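Local coordinates for protein titin (Homo sapiens, PDB 3LCY) that spans the half-sarcomere of striated muscle as a giant elastic filament and scaffold, whose A-band region includes this tandem pair of immunoglobulin domains, at residues C29-R34 / Y78-T83; H157-V162 / Y175-S180. One frame throughout, in Å; residues are numbered along the deposited sequence.

Interaction 1 of 2, residues C29-R34 / Y78-T83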
loop_
_atom_site.group_PDB
_atom_site.type_symbol
_atom_site.label_atom_id
_atom_site.label_comp_id
_atom_site.label_asym_id
_atom_site.label_seq_id
_atom_site.Cartn_x
_atom_site.Cartn_y
_atom_site.Cartn_z
ATOM N N CYS A 29 2.219 16.481 -15.377
ATOM C CA CYS A 29 3.361 17.384 -15.330
ATOM C C CYS A 29 3.509 18.096 -16.670
ATOM O O CYS A 29 3.030 17.611 -17.697
ATOM C CB CYS A 29 4.643 16.618 -14.999
ATOM S SG CYS A 29 5.177 15.474 -16.291
ATOM N N GLN A 30 4.201 19.224 -16.714
ATOM C CA GLN A 30 4.485 19.908 -17.956
ATOM C C GLN A 30 5.938 20.001 -18.269
ATOM O O GLN A 30 6.669 20.563 -17.539
ATOM C CB GLN A 30 3.989 21.312 -17.882
ATOM C CG GLN A 30 2.678 21.443 -17.354
ATOM C CD GLN A 30 2.016 22.596 -17.924
ATOM O OE1 GLN A 30 2.594 23.319 -18.683
ATOM N NE2 GLN A 30 0.783 22.783 -17.585
ATOM N N ILE A 31 6.326 19.470 -19.402
ATOM C CA ILE A 31 7.675 19.513 -19.890
ATOM C C ILE A 31 7.707 19.954 -21.339
ATOM O O ILE A 31 7.032 19.429 -22.167
ATOM C CB ILE A 31 8.317 18.165 -19.766
ATOM C CG1 ILE A 31 8.169 17.646 -18.349
ATOM C CG2 ILE A 31 9.728 18.244 -20.111
ATOM C CD1 ILE A 31 8.326 16.201 -18.192
ATOM N N VAL A 32 8.509 20.970 -21.616
ATOM C CA VAL A 32 8.609 21.518 -22.956
ATOM C C VAL A 32 9.995 21.387 -23.562
ATOM O O VAL A 32 10.996 21.601 -22.894
ATOM C CB VAL A 32 8.184 22.991 -22.964
ATOM C CG1 VAL A 32 6.705 23.109 -22.686
ATOM C CG2 VAL A 32 8.963 23.761 -21.931
ATOM N N GLY A 33 10.039 21.023 -24.839
ATOM C CA GLY A 33 11.288 20.864 -25.551
ATOM C C GLY A 33 11.093 20.985 -27.033
ATOM O O GLY A 33 9.999 20.865 -27.488
ATOM N N ARG A 34 12.154 21.248 -27.773
ATOM C CA ARG A 34 12.140 21.235 -29.216
ATOM C C ARG A 34 13.321 20.447 -29.611
ATOM O O ARG A 34 14.408 20.806 -29.302
ATOM C CB ARG A 34 12.313 22.616 -29.744
ATOM C CG ARG A 34 11.158 23.503 -29.530
ATOM C CD ARG A 34 11.630 24.910 -29.424
ATOM N NE ARG A 34 10.558 25.842 -29.183
ATOM C CZ ARG A 34 10.181 26.765 -30.052
ATOM N NH1 ARG A 34 10.801 26.865 -31.219
ATOM N NH2 ARG A 34 9.190 27.587 -29.757
ATOM N N TYR A 78 5.872 7.253 -9.005
ATOM C CA TYR A 78 5.661 7.209 -10.441
ATOM C C TYR A 78 6.614 8.220 -11.040
ATOM O O TYR A 78 6.714 9.330 -10.560
ATOM C CB TYR A 78 4.220 7.507 -10.820
ATOM C CG TYR A 78 3.288 6.388 -10.489
ATOM C CD1 TYR A 78 3.099 5.344 -11.364
ATOM C CD2 TYR A 78 2.615 6.365 -9.294
ATOM C CE1 TYR A 78 2.258 4.323 -11.062
ATOM C CE2 TYR A 78 1.786 5.349 -8.982
ATOM C CZ TYR A 78 1.601 4.332 -9.872
ATOM O OH TYR A 78 0.760 3.318 -9.549
ATOM N N THR A 79 7.317 7.830 -12.085
ATOM C CA THR A 79 8.278 8.712 -12.721
ATOM C C THR A 79 8.025 8.949 -14.197
ATOM O O THR A 79 7.840 8.018 -14.955
ATOM C CB THR A 79 9.694 8.161 -12.561
ATOM O OG1 THR A 79 9.990 8.023 -11.176
ATOM C CG2 THR A 79 10.700 9.086 -13.172
ATOM N N CYS A 80 8.039 10.216 -14.590
ATOM C CA CYS A 80 7.837 10.600 -15.973
ATOM C C CYS A 80 9.152 11.076 -16.542
ATOM O O CYS A 80 9.769 11.969 -15.999
ATOM C CB CYS A 80 6.814 11.732 -16.087
ATOM S SG CYS A 80 6.628 12.451 -17.729
ATOM N N ILE A 81 9.581 10.484 -17.648
ATOM C CA ILE A 81 10.825 10.906 -18.276
ATOM C C ILE A 81 10.584 11.475 -19.666
ATOM O O ILE A 81 10.057 10.814 -20.535
ATOM C CB ILE A 81 11.841 9.780 -18.343
ATOM C CG1 ILE A 81 12.204 9.347 -16.934
ATOM C CG2 ILE A 81 13.086 10.244 -19.044
ATOM C CD1 ILE A 81 13.481 8.612 -16.853
ATOM N N ALA A 82 11.003 12.709 -19.865
ATOM C CA ALA A 82 10.820 13.381 -21.130
ATOM C C ALA A 82 12.128 13.446 -21.894
ATOM O O ALA A 82 13.140 13.871 -21.370
ATOM C CB ALA A 82 10.282 14.747 -20.892
ATOM N N THR A 83 12.107 13.005 -23.141
ATOM C CA THR A 83 13.317 12.997 -23.943
ATOM C C THR A 83 13.192 13.543 -25.357
ATOM O O THR A 83 12.135 13.518 -25.967
ATOM C CB THR A 83 13.865 11.581 -24.069
ATOM O OG1 THR A 83 13.809 10.926 -22.804
ATOM C CG2 THR A 83 15.278 11.615 -24.533
#

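Interaction 2 of 2, residues H157-V162 / Y175-S180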
loop_
_atom_site.group_PDB
_atom_site.type_symbol
_atom_site.label_atom_id
_atom_site.label_comp_id
_atom_site.label_asym_id
_atom_site.label_seq_id
_atom_site.Cartn_x
_atom_site.Cartn_y
_atom_site.Cartn_z
ATOM N N HIS A 157 0.598 -3.764 4.995
ATOM C CA HIS A 157 -0.107 -4.846 4.318
ATOM C C HIS A 157 -0.737 -5.834 5.293
ATOM O O HIS A 157 -1.643 -6.582 4.927
ATOM C CB HIS A 157 0.827 -5.583 3.353
ATOM C CG HIS A 157 1.176 -4.801 2.136
ATOM N ND1 HIS A 157 0.226 -4.248 1.293
ATOM C CD2 HIS A 157 2.376 -4.478 1.579
ATOM C CE1 HIS A 157 0.814 -3.624 0.301
ATOM N NE2 HIS A 157 2.130 -3.750 0.453
ATOM N N TYR A 158 -0.263 -5.841 6.535
ATOM C CA TYR A 158 -0.773 -6.791 7.519
ATOM C C TYR A 158 -0.423 -6.406 8.952
ATOM O O TYR A 158 0.435 -5.557 9.192
ATOM C CB TYR A 158 -0.233 -8.197 7.230
ATOM C CG TYR A 158 1.278 -8.278 7.248
ATOM C CD1 TYR A 158 2.002 -8.355 6.066
ATOM C CD2 TYR A 158 1.980 -8.264 8.447
ATOM C CE1 TYR A 158 3.381 -8.422 6.077
ATOM C CE2 TYR A 158 3.360 -8.331 8.469
ATOM C CZ TYR A 158 4.055 -8.409 7.280
ATOM O OH TYR A 158 5.429 -8.474 7.285
ATOM N N THR A 159 -1.100 -7.046 9.899
ATOM C CA THR A 159 -0.725 -6.968 11.301
ATOM C C THR A 159 -0.413 -8.378 11.797
ATOM O O THR A 159 -1.254 -9.276 11.723
ATOM C CB THR A 159 -1.833 -6.323 12.153
ATOM O OG1 THR A 159 -1.498 -6.437 13.541
ATOM C CG2 THR A 159 -3.169 -6.998 11.894
ATOM N N HIS A 160 0.809 -8.571 12.281
ATOM C CA HIS A 160 1.298 -9.907 12.600
ATOM C C HIS A 160 1.558 -10.084 14.092
ATOM O O HIS A 160 2.450 -9.452 14.654
ATOM C CB HIS A 160 2.574 -10.200 11.805
ATOM C CG HIS A 160 3.030 -11.623 11.893
ATOM N ND1 HIS A 160 2.671 -12.578 10.975
ATOM C CD2 HIS A 160 3.822 -12.252 12.802
ATOM C CE1 HIS A 160 3.219 -13.738 11.303
ATOM N NE2 HIS A 160 3.920 -13.561 12.408
ATOM N N LEU A 161 0.774 -10.951 14.726
ATOM C CA LEU A 161 0.939 -11.242 16.146
ATOM C C LEU A 161 1.591 -12.604 16.353
ATOM O O LEU A 161 1.074 -13.623 15.897
ATOM C CB LEU A 161 -0.410 -11.201 16.869
ATOM C CG LEU A 161 -0.418 -11.691 18.321
ATOM C CD1 LEU A 161 0.431 -10.786 19.200
ATOM C CD2 LEU A 161 -1.836 -11.776 18.860
ATOM N N VAL A 162 2.678 -12.616 17.084
ATOM C CA VAL A 162 3.346 -13.840 17.453
ATOM C C VAL A 162 3.386 -14.131 18.972
ATOM O O VAL A 162 3.804 -13.358 19.757
ATOM C CB VAL A 162 4.726 -13.948 16.756
ATOM C CG1 VAL A 162 5.428 -12.725 16.783
ATOM C CG2 VAL A 162 5.542 -14.938 17.355
ATOM N N TYR A 175 -9.635 -13.185 20.979
ATOM C CA TYR A 175 -8.728 -12.097 20.639
ATOM C C TYR A 175 -9.421 -11.126 19.693
ATOM O O TYR A 175 -10.184 -11.543 18.823
ATOM C CB TYR A 175 -7.465 -12.637 19.968
ATOM C CG TYR A 175 -6.494 -13.316 20.905
ATOM C CD1 TYR A 175 -6.765 -14.572 21.427
ATOM C CD2 TYR A 175 -5.296 -12.705 21.255
ATOM C CE1 TYR A 175 -5.875 -15.199 22.279
ATOM C CE2 TYR A 175 -4.400 -13.323 22.107
ATOM C CZ TYR A 175 -4.695 -14.571 22.615
ATOM O OH TYR A 175 -3.806 -15.191 23.463
ATOM N N LYS A 176 -9.160 -9.835 19.860
ATOM C CA LYS A 176 -9.701 -8.839 18.942
ATOM C C LYS A 176 -8.593 -8.060 18.245
ATOM O O LYS A 176 -7.725 -7.478 18.897
ATOM C CB LYS A 176 -10.636 -7.858 19.657
ATOM C CG LYS A 176 -11.227 -6.811 18.714
ATOM C CD LYS A 176 -11.597 -5.519 19.428
ATOM C CE LYS A 176 -12.832 -5.684 20.294
ATOM N NZ LYS A 176 -13.243 -4.386 20.907
ATOM N N VAL A 177 -8.626 -8.057 16.918
ATOM C CA VAL A 177 -7.723 -7.225 16.138
ATOM C C VAL A 177 -8.490 -6.017 15.612
ATOM O O VAL A 177 -9.539 -6.161 14.982
ATOM C CB VAL A 177 -7.095 -8.005 14.969
ATOM C CG1 VAL A 177 -8.173 -8.700 14.153
ATOM C CG2 VAL A 177 -6.269 -7.072 14.100
ATOM N N GLN A 178 -7.980 -4.827 15.892
ATOM C CA GLN A 178 -8.638 -3.600 15.481
ATOM C C GLN A 178 -7.817 -2.732 14.544
ATOM O O GLN A 178 -6.643 -2.493 14.777
ATOM C CB GLN A 178 -9.008 -2.801 16.724
ATOM C CG GLN A 178 -10.143 -1.833 16.531
ATOM C CD GLN A 178 -10.718 -1.377 17.841
ATOM O OE1 GLN A 178 -10.025 -0.794 18.664
ATOM N NE2 GLN A 178 -11.994 -1.648 18.048
ATOM N N LEU A 179 -8.459 -2.258 13.488
ATOM C CA LEU A 179 -7.816 -1.401 12.512
ATOM C C LEU A 179 -8.570 -0.085 12.428
ATOM O O LEU A 179 -9.778 -0.077 12.268
ATOM C CB LEU A 179 -7.801 -2.076 11.145
ATOM C CG LEU A 179 -6.802 -3.209 10.923
ATOM C CD1 LEU A 179 -6.694 -4.068 12.148
ATOM C CD2 LEU A 179 -7.218 -4.048 9.744
ATOM N N SER A 180 -7.865 1.031 12.531
ATOM C CA SER A 180 -8.541 2.318 12.440
ATOM C C SER A 180 -7.784 3.459 11.779
ATOM O O SER A 180 -6.594 3.629 11.989
ATOM C CB SER A 180 -8.928 2.808 13.843
ATOM O OG SER A 180 -9.720 1.878 14.542
#

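Interaction 1 of 2, residues C29-R34 / Y78-T83
C29 and C80 head a small, fully apolar contact across the core of an immunoglobulin I-set sandwich, between strand 24-34 (strand B) in one sheet and strand 76-83 (strand F) in the other. The two segments run almost the same way, 14° apart, with their axes 8.2 Å from each other at the closest point, a face-to-face spacing bridged by side chains alone. The cysteines occupy the classical B and F positions of the immunoglobulin fold, yet C29 SG lies 3.6 Å from C80 SG, far beyond the length of a disulfide, so none is formed in this model, consistent with two reduced cysteines packed side by side. Both CB atoms point across the core, and with SG anti to the backbone N (chi1 172°) C80 brings its sulfur near both C29 SG and I31 CD1.

Two residues further along each strand, the methyl of A82 rests against the pair of I31 methyls, CG2 and CD1, each 3.6 Å from A82 CB. The CD1 end also extends back to 4.1 Å from C80 SG, joining the alanine and cysteine levels into one continuous patch. The backbones come closer here, 7.0 Å between I31 CA and A82 CA, than the 8.2 Å separating C29 CA and C80 CA.

Around this patch, I39 and W41 of strand 38-43 pack on C80, V89 of strand 88-103 touches both I31 and A82, and P8 of strand 6-10 does the same. M14 lies against C29, while backbone bonds with H63 and R61 tie C29 and I31 into their own sheet, beside strand 62-68.

Interaction 2 of 2, residues H157-V162 / Y175-S180
T159 meets V177, and L161 meets Y175, in two apolar pairs that join strand 158-163 to strand 173-180 across the core. In the first pair methyl faces methyl: T159 CG2 lies 3.8 Å from V177 CG2, the two side chains crossing at a slant. The second is looser, with L161 CD2 coming obliquely to the Y175 ring, 4.3 Å from its CD2 atom.

The polar ends of T159 and Y175 bond outside the two strands. With OG1 anti to the backbone N (chi1 172°), T159 offers its methyl to V177 while the buried hydroxyl is gripped twice, by W137 NE1 and by N154 OD1. Y175 turns its hydroxyl to the backbone O of H171.

Aromatic packing adds to both pairs: the Y175 ring stacks on H139, and W137 touches one member of each pair, L161 and V177.

The tyrosine hydroxyl bonded to the carbonyl four residues earlier is a tyrosine corner, a feature of Greek-key beta-sandwiches. The corner fastens the E-F connection, at helix 168-171, to the start of strand F, while W137 with the facing strands E and F belongs to the core typical of an I-set immunoglobulin domain.

From the N terminus, interaction 1 comes first: strand 24-34 leads into a 43-residue excursion through strands 38-43, 46-48, 54-58 and 62-68 before 78-83 returns to face it. Strand 88-103 then carries the chain into the second domain, where interaction 2 closes a short loop of 12 residues containing helix 168-171. The contacts neither nest nor cross; they follow in series, their centres 42 Å apart, each clamping the two sheets of its own sandwich. V177 stands two residues after its corner tyrosine, as C80 does after Y78. At the domain junction, H157 touches Q72 and E73, while strands 88-103 and 121-130 pair to connect the sheets.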